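Long-range contacts in iron-regulated outer membrane protein (Neisseria meningitidis, PDB 4B7O), which probably carries iron, perhaps in siderophore-bound form, across the outer membrane as a TonB-dependent transporter: residues E535-T540 against Q560-A565; G585-H590 against P614-T619; L484-G489 against H504-R509. All coordinates share one frame; numbering follows the deposited sequence.

Contact 1. Residues E535-T540 against Q560-A565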
loop_
_atom_site.group_PDB
_atom_site.type_symbol
_atom_site.label_atom_id
_atom_site.label_comp_id
_atom_site.label_asym_id
_atom_site.label_seq_id
_atom_site.Cartn_x
_atom_site.Cartn_y
_atom_site.Cartn_z
ATOM N N GLU A 535 -13.415 -12.487 6.190
ATOM C CA GLU A 535 -13.787 -11.241 6.840
ATOM C C GLU A 535 -14.755 -10.537 5.942
ATOM O O GLU A 535 -14.485 -10.375 4.738
ATOM C CB GLU A 535 -12.564 -10.357 6.965
ATOM C CG GLU A 535 -11.757 -10.624 8.207
ATOM C CD GLU A 535 -10.431 -9.866 8.219
ATOM O OE1 GLU A 535 -10.047 -9.316 7.139
ATOM O OE2 GLU A 535 -9.800 -9.789 9.310
ATOM N N ARG A 536 -15.844 -10.057 6.513
ATOM C CA ARG A 536 -16.912 -9.437 5.670
ATOM C C ARG A 536 -17.193 -7.987 6.049
ATOM O O ARG A 536 -17.546 -7.675 7.189
ATOM C CB ARG A 536 -18.188 -10.294 5.648
ATOM C CG ARG A 536 -19.104 -9.934 4.495
ATOM C CD ARG A 536 -19.881 -11.122 4.022
ATOM N NE ARG A 536 -20.797 -10.795 2.926
ATOM C CZ ARG A 536 -22.054 -10.398 3.121
ATOM N NH1 ARG A 536 -22.518 -10.252 4.377
ATOM N NH2 ARG A 536 -22.832 -10.144 2.060
ATOM N N ALA A 537 -16.925 -7.089 5.122
ATOM C CA ALA A 537 -17.049 -5.674 5.446
ATOM C C ALA A 537 -18.376 -5.180 4.886
ATOM O O ALA A 537 -18.783 -5.576 3.766
ATOM C CB ALA A 537 -15.902 -4.880 4.815
ATOM N N ARG A 538 -19.033 -4.321 5.655
ATOM C CA ARG A 538 -20.107 -3.510 5.089
ATOM C C ARG A 538 -19.715 -2.047 5.218
ATOM O O ARG A 538 -19.548 -1.581 6.314
ATOM C CB ARG A 538 -21.430 -3.781 5.818
ATOM C CG ARG A 538 -22.649 -3.239 5.082
ATOM C CD ARG A 538 -23.943 -3.436 5.888
ATOM N NE ARG A 538 -23.924 -2.918 7.269
ATOM C CZ ARG A 538 -25.036 -2.650 7.973
ATOM N NH1 ARG A 538 -26.235 -2.812 7.412
ATOM N NH2 ARG A 538 -24.978 -2.211 9.237
ATOM N N ASN A 539 -19.551 -1.352 4.100
ATOM C CA ASN A 539 -19.093 0.018 4.124
ATOM C C ASN A 539 -20.168 0.977 3.615
ATOM O O ASN A 539 -20.606 0.897 2.492
ATOM C CB ASN A 539 -17.787 0.164 3.294
ATOM C CG ASN A 539 -17.103 1.512 3.468
ATOM O OD1 ASN A 539 -16.526 1.787 4.493
ATOM N ND2 ASN A 539 -17.158 2.359 2.440
ATOM N N THR A 540 -20.567 1.929 4.444
ATOM C CA THR A 540 -21.467 2.947 3.943
ATOM C C THR A 540 -20.905 4.325 4.067
ATOM O O THR A 540 -20.349 4.699 5.095
ATOM C CB THR A 540 -22.895 2.781 4.492
ATOM O OG1 THR A 540 -23.476 4.062 4.778
ATOM C CG2 THR A 540 -22.907 1.962 5.671
ATOM N N GLN A 560 -18.011 1.763 8.929
ATOM C CA GLN A 560 -17.697 0.458 8.457
ATOM C C GLN A 560 -17.749 -0.540 9.531
ATOM O O GLN A 560 -17.336 -0.292 10.643
ATOM C CB GLN A 560 -16.369 0.444 7.760
ATOM C CG GLN A 560 -16.323 -0.629 6.660
ATOM C CD GLN A 560 -14.911 -1.032 6.480
ATOM O OE1 GLN A 560 -14.460 -1.336 5.380
ATOM N NE2 GLN A 560 -14.153 -0.955 7.591
ATOM N N THR A 561 -18.337 -1.668 9.189
ATOM C CA THR A 561 -18.358 -2.832 10.047
ATOM C C THR A 561 -17.673 -4.002 9.340
ATOM O O THR A 561 -17.957 -4.310 8.159
ATOM C CB THR A 561 -19.806 -3.237 10.365
ATOM O OG1 THR A 561 -20.483 -2.080 10.790
ATOM C CG2 THR A 561 -19.861 -4.265 11.544
ATOM N N ILE A 562 -16.784 -4.656 10.063
ATOM C CA ILE A 562 -16.185 -5.884 9.526
ATOM C C ILE A 562 -16.492 -7.021 10.480
ATOM O O ILE A 562 -16.119 -7.001 11.678
ATOM C CB ILE A 562 -14.698 -5.734 9.230
ATOM C CG1 ILE A 562 -14.508 -4.601 8.237
ATOM C CG2 ILE A 562 -14.181 -6.944 8.475
ATOM C CD1 ILE A 562 -13.074 -4.083 8.142
ATOM N N LYS A 563 -17.238 -7.975 9.967
ATOM C CA LYS A 563 -17.559 -9.190 10.732
ATOM C C LYS A 563 -16.551 -10.305 10.432
ATOM O O LYS A 563 -15.984 -10.397 9.321
ATOM C CB LYS A 563 -18.970 -9.700 10.408
ATOM C CG LYS A 563 -20.057 -8.658 10.588
ATOM C CD LYS A 563 -21.194 -9.177 11.473
ATOM C CE LYS A 563 -22.369 -8.204 11.484
ATOM N NZ LYS A 563 -23.062 -8.199 10.144
ATOM N N ASP A 564 -16.359 -11.153 11.431
ATOM C CA ASP A 564 -15.461 -12.269 11.344
ATOM C C ASP A 564 -13.999 -11.881 11.107
ATOM O O ASP A 564 -13.329 -12.487 10.301
ATOM C CB ASP A 564 -15.946 -13.207 10.257
ATOM C CG ASP A 564 -17.219 -13.961 10.652
ATOM O OD1 ASP A 564 -17.477 -14.141 11.886
ATOM O OD2 ASP A 564 -17.938 -14.378 9.699
ATOM N N ALA A 565 -13.517 -10.862 11.798
ATOM C CA ALA A 565 -12.110 -10.457 11.660
ATOM C C ALA A 565 -11.205 -11.587 12.105
ATOM O O ALA A 565 -11.524 -12.293 13.071
ATOM C CB ALA A 565 -11.850 -9.238 12.517
#
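Ala537 CB rests against Ile562 CG1 at 3.7 Å on the plug-facing side of an antiparallel hairpin in the TonB-dependent transporter barrel. One pair further along this face, Asn539 OD1 touches the Gln560 CG methylene at 3.3 Å. The Asn539 amide leans toward Gln560 because its CG lies opposite the backbone N (chi1 -170°), and its ND2 bonds to Glu541. Reciprocal backbone hydrogen bonds hold the register: Arg536 N reaches Lys563 O at 2.8 Å, and Arg538 N reaches Thr561 O at 2.7 Å. Where the second strand turns a corner at Asp564, the extended Glu535 chain follows it, CG lying 3.2 Å from Asp564 O and OE2 3.4 Å from Ala565 CA. The other face carries Arg536, Arg538, Thr561 and Lys563, polar residues suited to a more exposed surface. Here Thr561 OG1 bonds to Lys588 NZ, while Arg536 turns away to Leu484 O and Asn485 OD1. On the inner face the small methyl of Ala537 lets the loop at Thr163 pack close, and the bulkier Ile562 fills in beside it against Asn164. The Glu535 carboxylate is shared between a salt bridge from OE1 to Arg512 and a hydrogen bond from Leu566 N to OE2.

Contact 2. Residues G585-H590 against P614-T619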
loop_
_atom_site.group_PDB
_atom_site.type_symbol
_atom_site.label_atom_id
_atom_site.label_comp_id
_atom_site.label_asym_id
_atom_site.label_seq_id
_atom_site.Cartn_x
_atom_site.Cartn_y
_atom_site.Cartn_z
ATOM N N GLY A 585 -13.522 -12.020 16.032
ATOM C CA GLY A 585 -14.331 -10.835 16.439
ATOM C C GLY A 585 -14.777 -9.961 15.287
ATOM O O GLY A 585 -14.901 -10.399 14.136
ATOM N N TYR A 586 -15.054 -8.715 15.574
ATOM C CA TYR A 586 -15.478 -7.820 14.474
ATOM C C TYR A 586 -14.800 -6.411 14.535
ATOM O O TYR A 586 -14.318 -5.985 15.561
ATOM C CB TYR A 586 -17.015 -7.755 14.430
ATOM C CG TYR A 586 -17.606 -7.240 15.701
ATOM C CD1 TYR A 586 -17.765 -5.893 15.887
ATOM C CD2 TYR A 586 -18.018 -8.098 16.726
ATOM C CE1 TYR A 586 -18.290 -5.363 17.064
ATOM C CE2 TYR A 586 -18.534 -7.589 17.913
ATOM C CZ TYR A 586 -18.660 -6.205 18.054
ATOM O OH TYR A 586 -19.153 -5.623 19.170
ATOM N N ILE A 587 -14.780 -5.700 13.438
ATOM C CA ILE A 587 -14.135 -4.390 13.403
ATOM C C ILE A 587 -15.202 -3.311 13.074
ATOM O O ILE A 587 -16.026 -3.494 12.197
ATOM C CB ILE A 587 -12.991 -4.393 12.340
ATOM C CG1 ILE A 587 -11.849 -5.343 12.727
ATOM C CG2 ILE A 587 -12.379 -3.028 12.134
ATOM C CD1 ILE A 587 -11.162 -5.987 11.524
ATOM N N LYS A 588 -15.200 -2.219 13.825
ATOM C CA LYS A 588 -15.926 -0.994 13.441
ATOM C C LYS A 588 -15.015 0.182 13.215
ATOM O O LYS A 588 -14.019 0.370 13.918
ATOM C CB LYS A 588 -16.997 -0.651 14.457
ATOM C CG LYS A 588 -18.266 -1.444 14.148
ATOM C CD LYS A 588 -19.277 -1.351 15.248
ATOM C CE LYS A 588 -20.395 -2.344 14.996
ATOM N NZ LYS A 588 -21.166 -1.907 13.801
ATOM N N ASN A 589 -15.339 0.960 12.198
ATOM C CA ASN A 589 -14.617 2.188 11.944
ATOM C C ASN A 589 -15.519 3.291 11.407
ATOM O O ASN A 589 -16.387 3.022 10.583
ATOM C CB ASN A 589 -13.539 1.912 10.932
ATOM C CG ASN A 589 -12.486 3.010 10.881
ATOM O OD1 ASN A 589 -12.340 3.795 11.822
ATOM N ND2 ASN A 589 -11.753 3.070 9.777
ATOM N N HIS A 590 -15.298 4.531 11.811
ATOM C CA HIS A 590 -16.051 5.630 11.214
ATOM C C HIS A 590 -15.268 6.882 11.223
ATOM O O HIS A 590 -14.245 6.973 11.865
ATOM C CB HIS A 590 -17.348 5.819 11.950
ATOM C CG HIS A 590 -17.203 6.268 13.391
ATOM N ND1 HIS A 590 -17.129 7.578 13.740
ATOM C CD2 HIS A 590 -17.297 5.547 14.595
ATOM C CE1 HIS A 590 -17.115 7.692 15.098
ATOM N NE2 HIS A 590 -17.202 6.444 15.616
ATOM N N PRO A 614 -10.738 3.458 14.358
ATOM C CA PRO A 614 -10.744 2.030 14.120
ATOM C C PRO A 614 -10.721 1.270 15.419
ATOM O O PRO A 614 -9.902 1.545 16.265
ATOM C CB PRO A 614 -9.472 1.793 13.344
ATOM C CG PRO A 614 -8.569 2.875 13.798
ATOM C CD PRO A 614 -9.441 4.056 14.066
ATOM N N ARG A 615 -11.698 0.394 15.598
ATOM C CA ARG A 615 -11.930 -0.266 16.881
ATOM C C ARG A 615 -12.121 -1.742 16.631
ATOM O O ARG A 615 -12.915 -2.116 15.774
ATOM C CB ARG A 615 -13.137 0.338 17.575
ATOM C CG ARG A 615 -12.768 1.612 18.278
ATOM C CD ARG A 615 -11.426 1.525 19.000
ATOM N NE ARG A 615 -11.195 2.772 19.730
ATOM C CZ ARG A 615 -10.632 3.876 19.214
ATOM N NH1 ARG A 615 -10.197 3.885 17.974
ATOM N NH2 ARG A 615 -10.504 4.977 19.943
ATOM N N PHE A 616 -11.338 -2.572 17.323
ATOM C CA PHE A 616 -11.336 -4.042 17.095
ATOM C C PHE A 616 -11.975 -4.726 18.300
ATOM O O PHE A 616 -11.484 -4.543 19.419
ATOM C CB PHE A 616 -9.901 -4.520 16.899
ATOM C CG PHE A 616 -9.335 -4.213 15.542
ATOM C CD1 PHE A 616 -9.198 -2.892 15.095
ATOM C CD2 PHE A 616 -8.887 -5.248 14.718
ATOM C CE1 PHE A 616 -8.685 -2.606 13.839
ATOM C CE2 PHE A 616 -8.365 -4.982 13.445
ATOM C CZ PHE A 616 -8.264 -3.655 13.009
ATOM N N TYR A 617 -13.083 -5.446 18.087
ATOM C CA TYR A 617 -13.864 -6.048 19.208
ATOM C C TYR A 617 -13.680 -7.540 19.271
ATOM O O TYR A 617 -13.904 -8.240 18.257
ATOM C CB TYR A 617 -15.361 -5.832 19.022
ATOM C CG TYR A 617 -15.784 -4.419 19.118
ATOM C CD1 TYR A 617 -15.628 -3.555 18.021
ATOM C CD2 TYR A 617 -16.324 -3.922 20.287
ATOM C CE1 TYR A 617 -16.008 -2.237 18.100
ATOM C CE2 TYR A 617 -16.716 -2.591 20.382
ATOM C CZ TYR A 617 -16.559 -1.763 19.279
ATOM O OH TYR A 617 -16.919 -0.456 19.307
ATOM N N ASP A 618 -13.325 -8.028 20.453
ATOM C CA ASP A 618 -12.912 -9.428 20.638
ATOM C C ASP A 618 -14.142 -10.236 20.939
ATOM O O ASP A 618 -14.814 -9.978 21.939
ATOM C CB ASP A 618 -11.981 -9.530 21.863
ATOM C CG ASP A 618 -10.541 -9.071 21.581
ATOM O OD1 ASP A 618 -9.772 -9.809 20.911
ATOM O OD2 ASP A 618 -10.168 -7.983 22.066
ATOM N N THR A 619 -14.473 -11.219 20.128
ATOM C CA THR A 619 -15.581 -12.086 20.570
ATOM C C THR A 619 -15.151 -13.495 20.905
ATOM O O THR A 619 -15.970 -14.415 20.848
ATOM C CB THR A 619 -16.673 -12.225 19.507
ATOM O OG1 THR A 619 -16.097 -12.780 18.307
ATOM C CG2 THR A 619 -17.360 -10.874 19.247
#
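Gly585, lacking a side chain, lets Tyr617 O approach its CA to 3.2 Å in a C-H...O contact of this antiparallel barrel hairpin, and Thr619 OG1 comes equally near. Next, Tyr617 N donates to Tyr586 O at 2.9 Å, and Tyr586 N donates back to Tyr617 O. Tyr586 CG sits between its backbone N and carbonyl carbon (chi1 60°), which carries the ring over Tyr617 CB, 3.6 Å from the ring centroid in a CH-pi contact. The two ring planes differ by only 12° but are slid apart, their centroids separated by 4.8 Å, leaving little overlap. Thr619 CG2 adds a methyl at 3.7 Å from Tyr586 CE2. On the opposite face, the restricted, beta-branched chain of Ile587 suits a strand and lays CG1 over the Phe616 ring, 3.7 Å from its centroid. Lys588 exchanges two backbone bonds with Arg615; its CB comes obliquely to Tyr617 CE1, while its end leads away to Thr561. Asn589 OD1 accepts from Lys613 N and sits 3.0 Å from Pro614 N, which has no hydrogen to offer; ND2 donates to Arg110 O. Strand 578-600 runs between strands 551-567 and 603-618, and Met112 packs on Ile587, Asn589, Pro614 and Phe616 from inside the barrel.

Contact 3. Residues L484-G489 against H504-R509; sequences LNPSFG and HNYASR
Asn485 and Ser508 join across the buried, tightly packed part of this contact, in another antiparallel hairpin of the transporter barrel. Asn485 ND2 donates to Ser508 OG at 3.1 Å, the hydroxyl tilted 21° from the amide plane. An amide suits this place because it offers both a donor and an acceptor: ND2 serves Ser508 and, weakly, Asp467, while OD1 accepts from Arg536 NE. On the face toward the plug, the small Ser487 lets its CB touch Asn505 OD1 at 3.5 Å, and Asn505 ND2 is held by Ala153 O.

Pro486 and Tyr506, both partly exposed, lead from this buried part to the outward face. Pro486 CD lies 3.5 Å from Tyr506 CB, and Pro486 CG lies 3.6 Å from Tyr506 CD2. Without an N-H, Pro486 gives only its carbonyl to the pairing: Pro486 O, at the edge of the tyrosine ring, accepts the hydrogen of Tyr506 N at 3.1 Å, and the compact proline ring packs on the aromatic side chain.

The outward face is looser at Phe488, which is exposed and meets His504 obliquely, CE1 coming to 3.6 Å from His504 CB. The regular hydrogen bonding here is between the backbones: Phe488 N to His504 O is 3.0 Å, and His504 N to Phe488 O is 2.9 Å. Strand 478-493 takes strand 458-472 on its other edge, and strand 498-509 is followed in the wall by strand 535-547, whose Arg538 touches both His504 and Tyr506.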
loop_
_atom_site.group_PDB
_atom_site.type_symbol
_atom_site.label_atom_id
_atom_site.label_comp_id
_atom_site.label_asym_id
_atom_site.label_seq_id
_atom_site.Cartn_x
_atom_site.Cartn_y
_atom_site.Cartn_z
ATOM N N LEU A 484 -21.501 -14.064 -1.116
ATOM C CA LEU A 484 -22.081 -13.143 -2.130
ATOM C C LEU A 484 -21.972 -11.715 -1.600
ATOM O O LEU A 484 -22.370 -11.436 -0.468
ATOM C CB LEU A 484 -23.569 -13.485 -2.373
ATOM C CG LEU A 484 -23.936 -14.392 -3.556
ATOM C CD1 LEU A 484 -23.553 -13.837 -4.923
ATOM C CD2 LEU A 484 -23.331 -15.779 -3.398
ATOM N N ASN A 485 -21.453 -10.809 -2.402
ATOM C CA ASN A 485 -21.285 -9.458 -1.913
ATOM C C ASN A 485 -21.990 -8.436 -2.772
ATOM O O ASN A 485 -21.594 -8.226 -3.925
ATOM C CB ASN A 485 -19.821 -9.111 -1.786
ATOM C CG ASN A 485 -19.069 -10.055 -0.884
ATOM O OD1 ASN A 485 -19.266 -10.127 0.358
ATOM N ND2 ASN A 485 -18.163 -10.740 -1.485
ATOM N N PRO A 486 -23.064 -7.820 -2.226
ATOM C CA PRO A 486 -23.903 -6.890 -2.969
ATOM C C PRO A 486 -23.464 -5.481 -2.753
ATOM O O PRO A 486 -23.104 -5.123 -1.654
ATOM C CB PRO A 486 -25.284 -7.090 -2.340
ATOM C CG PRO A 486 -25.026 -7.515 -0.950
ATOM C CD PRO A 486 -23.735 -8.277 -0.987
ATOM N N SER A 487 -23.485 -4.675 -3.789
ATOM C CA SER A 487 -23.130 -3.297 -3.565
ATOM C C SER A 487 -23.987 -2.346 -4.400
ATOM O O SER A 487 -24.352 -2.688 -5.542
ATOM C CB SER A 487 -21.645 -3.099 -3.894
ATOM O OG SER A 487 -21.429 -3.242 -5.291
ATOM N N PHE A 488 -24.260 -1.153 -3.855
ATOM C CA PHE A 488 -24.843 -0.071 -4.680
ATOM C C PHE A 488 -24.402 1.305 -4.237
ATOM O O PHE A 488 -24.038 1.521 -3.100
ATOM C CB PHE A 488 -26.421 -0.225 -4.801
ATOM C CG PHE A 488 -27.213 0.178 -3.544
ATOM C CD1 PHE A 488 -26.862 -0.261 -2.287
ATOM C CD2 PHE A 488 -28.334 1.011 -3.655
ATOM C CE1 PHE A 488 -27.577 0.132 -1.152
ATOM C CE2 PHE A 488 -29.063 1.415 -2.542
ATOM C CZ PHE A 488 -28.694 0.962 -1.285
ATOM N N GLY A 489 -24.397 2.239 -5.149
ATOM C CA GLY A 489 -24.102 3.606 -4.808
ATOM C C GLY A 489 -24.751 4.542 -5.804
ATOM O O GLY A 489 -25.189 4.122 -6.886
ATOM N N HIS A 504 -23.187 1.907 -0.374
ATOM C CA HIS A 504 -23.331 0.889 0.659
ATOM C C HIS A 504 -22.833 -0.376 -0.043
ATOM O O HIS A 504 -23.508 -0.879 -0.966
ATOM C CB HIS A 504 -24.800 0.785 1.009
ATOM C CG HIS A 504 -25.103 -0.054 2.217
ATOM N ND1 HIS A 504 -24.762 0.322 3.447
ATOM C CD2 HIS A 504 -25.784 -1.254 2.350
ATOM C CE1 HIS A 504 -25.177 -0.592 4.336
ATOM N NE2 HIS A 504 -25.800 -1.559 3.667
ATOM N N ASN A 505 -21.629 -0.824 0.341
ATOM C CA ASN A 505 -20.881 -1.939 -0.301
ATOM C C ASN A 505 -20.564 -3.049 0.700
ATOM O O ASN A 505 -20.121 -2.776 1.821
ATOM C CB ASN A 505 -19.578 -1.398 -0.873
ATOM C CG ASN A 505 -19.824 -0.286 -1.886
ATOM O OD1 ASN A 505 -20.980 -0.071 -2.323
ATOM N ND2 ASN A 505 -18.757 0.411 -2.293
ATOM N N TYR A 506 -20.861 -4.281 0.338
ATOM C CA TYR A 506 -20.283 -5.424 0.973
ATOM C C TYR A 506 -19.043 -5.864 0.204
ATOM O O TYR A 506 -18.961 -5.739 -1.065
ATOM C CB TYR A 506 -21.284 -6.588 0.939
ATOM C CG TYR A 506 -22.306 -6.473 2.027
ATOM C CD1 TYR A 506 -22.032 -6.954 3.286
ATOM C CD2 TYR A 506 -23.529 -5.806 1.808
ATOM C CE1 TYR A 506 -22.949 -6.822 4.316
ATOM C CE2 TYR A 506 -24.453 -5.685 2.819
ATOM C CZ TYR A 506 -24.172 -6.197 4.054
ATOM O OH TYR A 506 -25.091 -6.073 5.061
ATOM N N ALA A 507 -18.065 -6.367 0.964
ATOM C CA ALA A 507 -16.869 -7.041 0.359
ATOM C C ALA A 507 -16.266 -8.006 1.345
ATOM O O ALA A 507 -16.406 -7.846 2.590
ATOM C CB ALA A 507 -15.819 -6.009 -0.158
ATOM N N SER A 508 -15.618 -9.043 0.811
ATOM C CA SER A 508 -14.967 -10.018 1.709
ATOM C C SER A 508 -13.486 -10.154 1.422
ATOM O O SER A 508 -13.043 -9.971 0.296
ATOM C CB SER A 508 -15.638 -11.392 1.680
ATOM O OG SER A 508 -15.900 -11.730 0.330
ATOM N N ARG A 509 -12.740 -10.480 2.457
ATOM C CA ARG A 509 -11.334 -10.778 2.338
ATOM C C ARG A 509 -11.046 -12.117 3.018
ATOM O O ARG A 509 -11.400 -12.305 4.174
ATOM C CB ARG A 509 -10.567 -9.701 3.036
ATOM C CG ARG A 509 -9.179 -9.476 2.491
ATOM C CD ARG A 509 -8.726 -8.107 2.959
ATOM N NE ARG A 509 -7.292 -7.960 2.929
ATOM C CZ ARG A 509 -6.635 -7.553 1.873
ATOM N NH1 ARG A 509 -7.296 -7.227 0.780
ATOM N NH2 ARG A 509 -5.316 -7.439 1.929
#

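The three contacts are successive pieces of one wall of the barrel, in the order contact 3, contact 1, contact 2. Contact 1 is the middle piece, its centre about 10 Å from that of contact 3 and about 9 Å from that of contact 2. Probable backbone hydrogen bonds join the neighbours: Ala537 N to Ala507 O at 2.7 Å toward contact 3, and Gln560 N to Asn589 O at 2.6 Å toward contact 2. Contacts 2 and 3 do not touch; their nearest atoms are about 9 Å apart. All three turn one face inward, toward residues of the plug region, so this part of the wall is one place where barrel and plug meet.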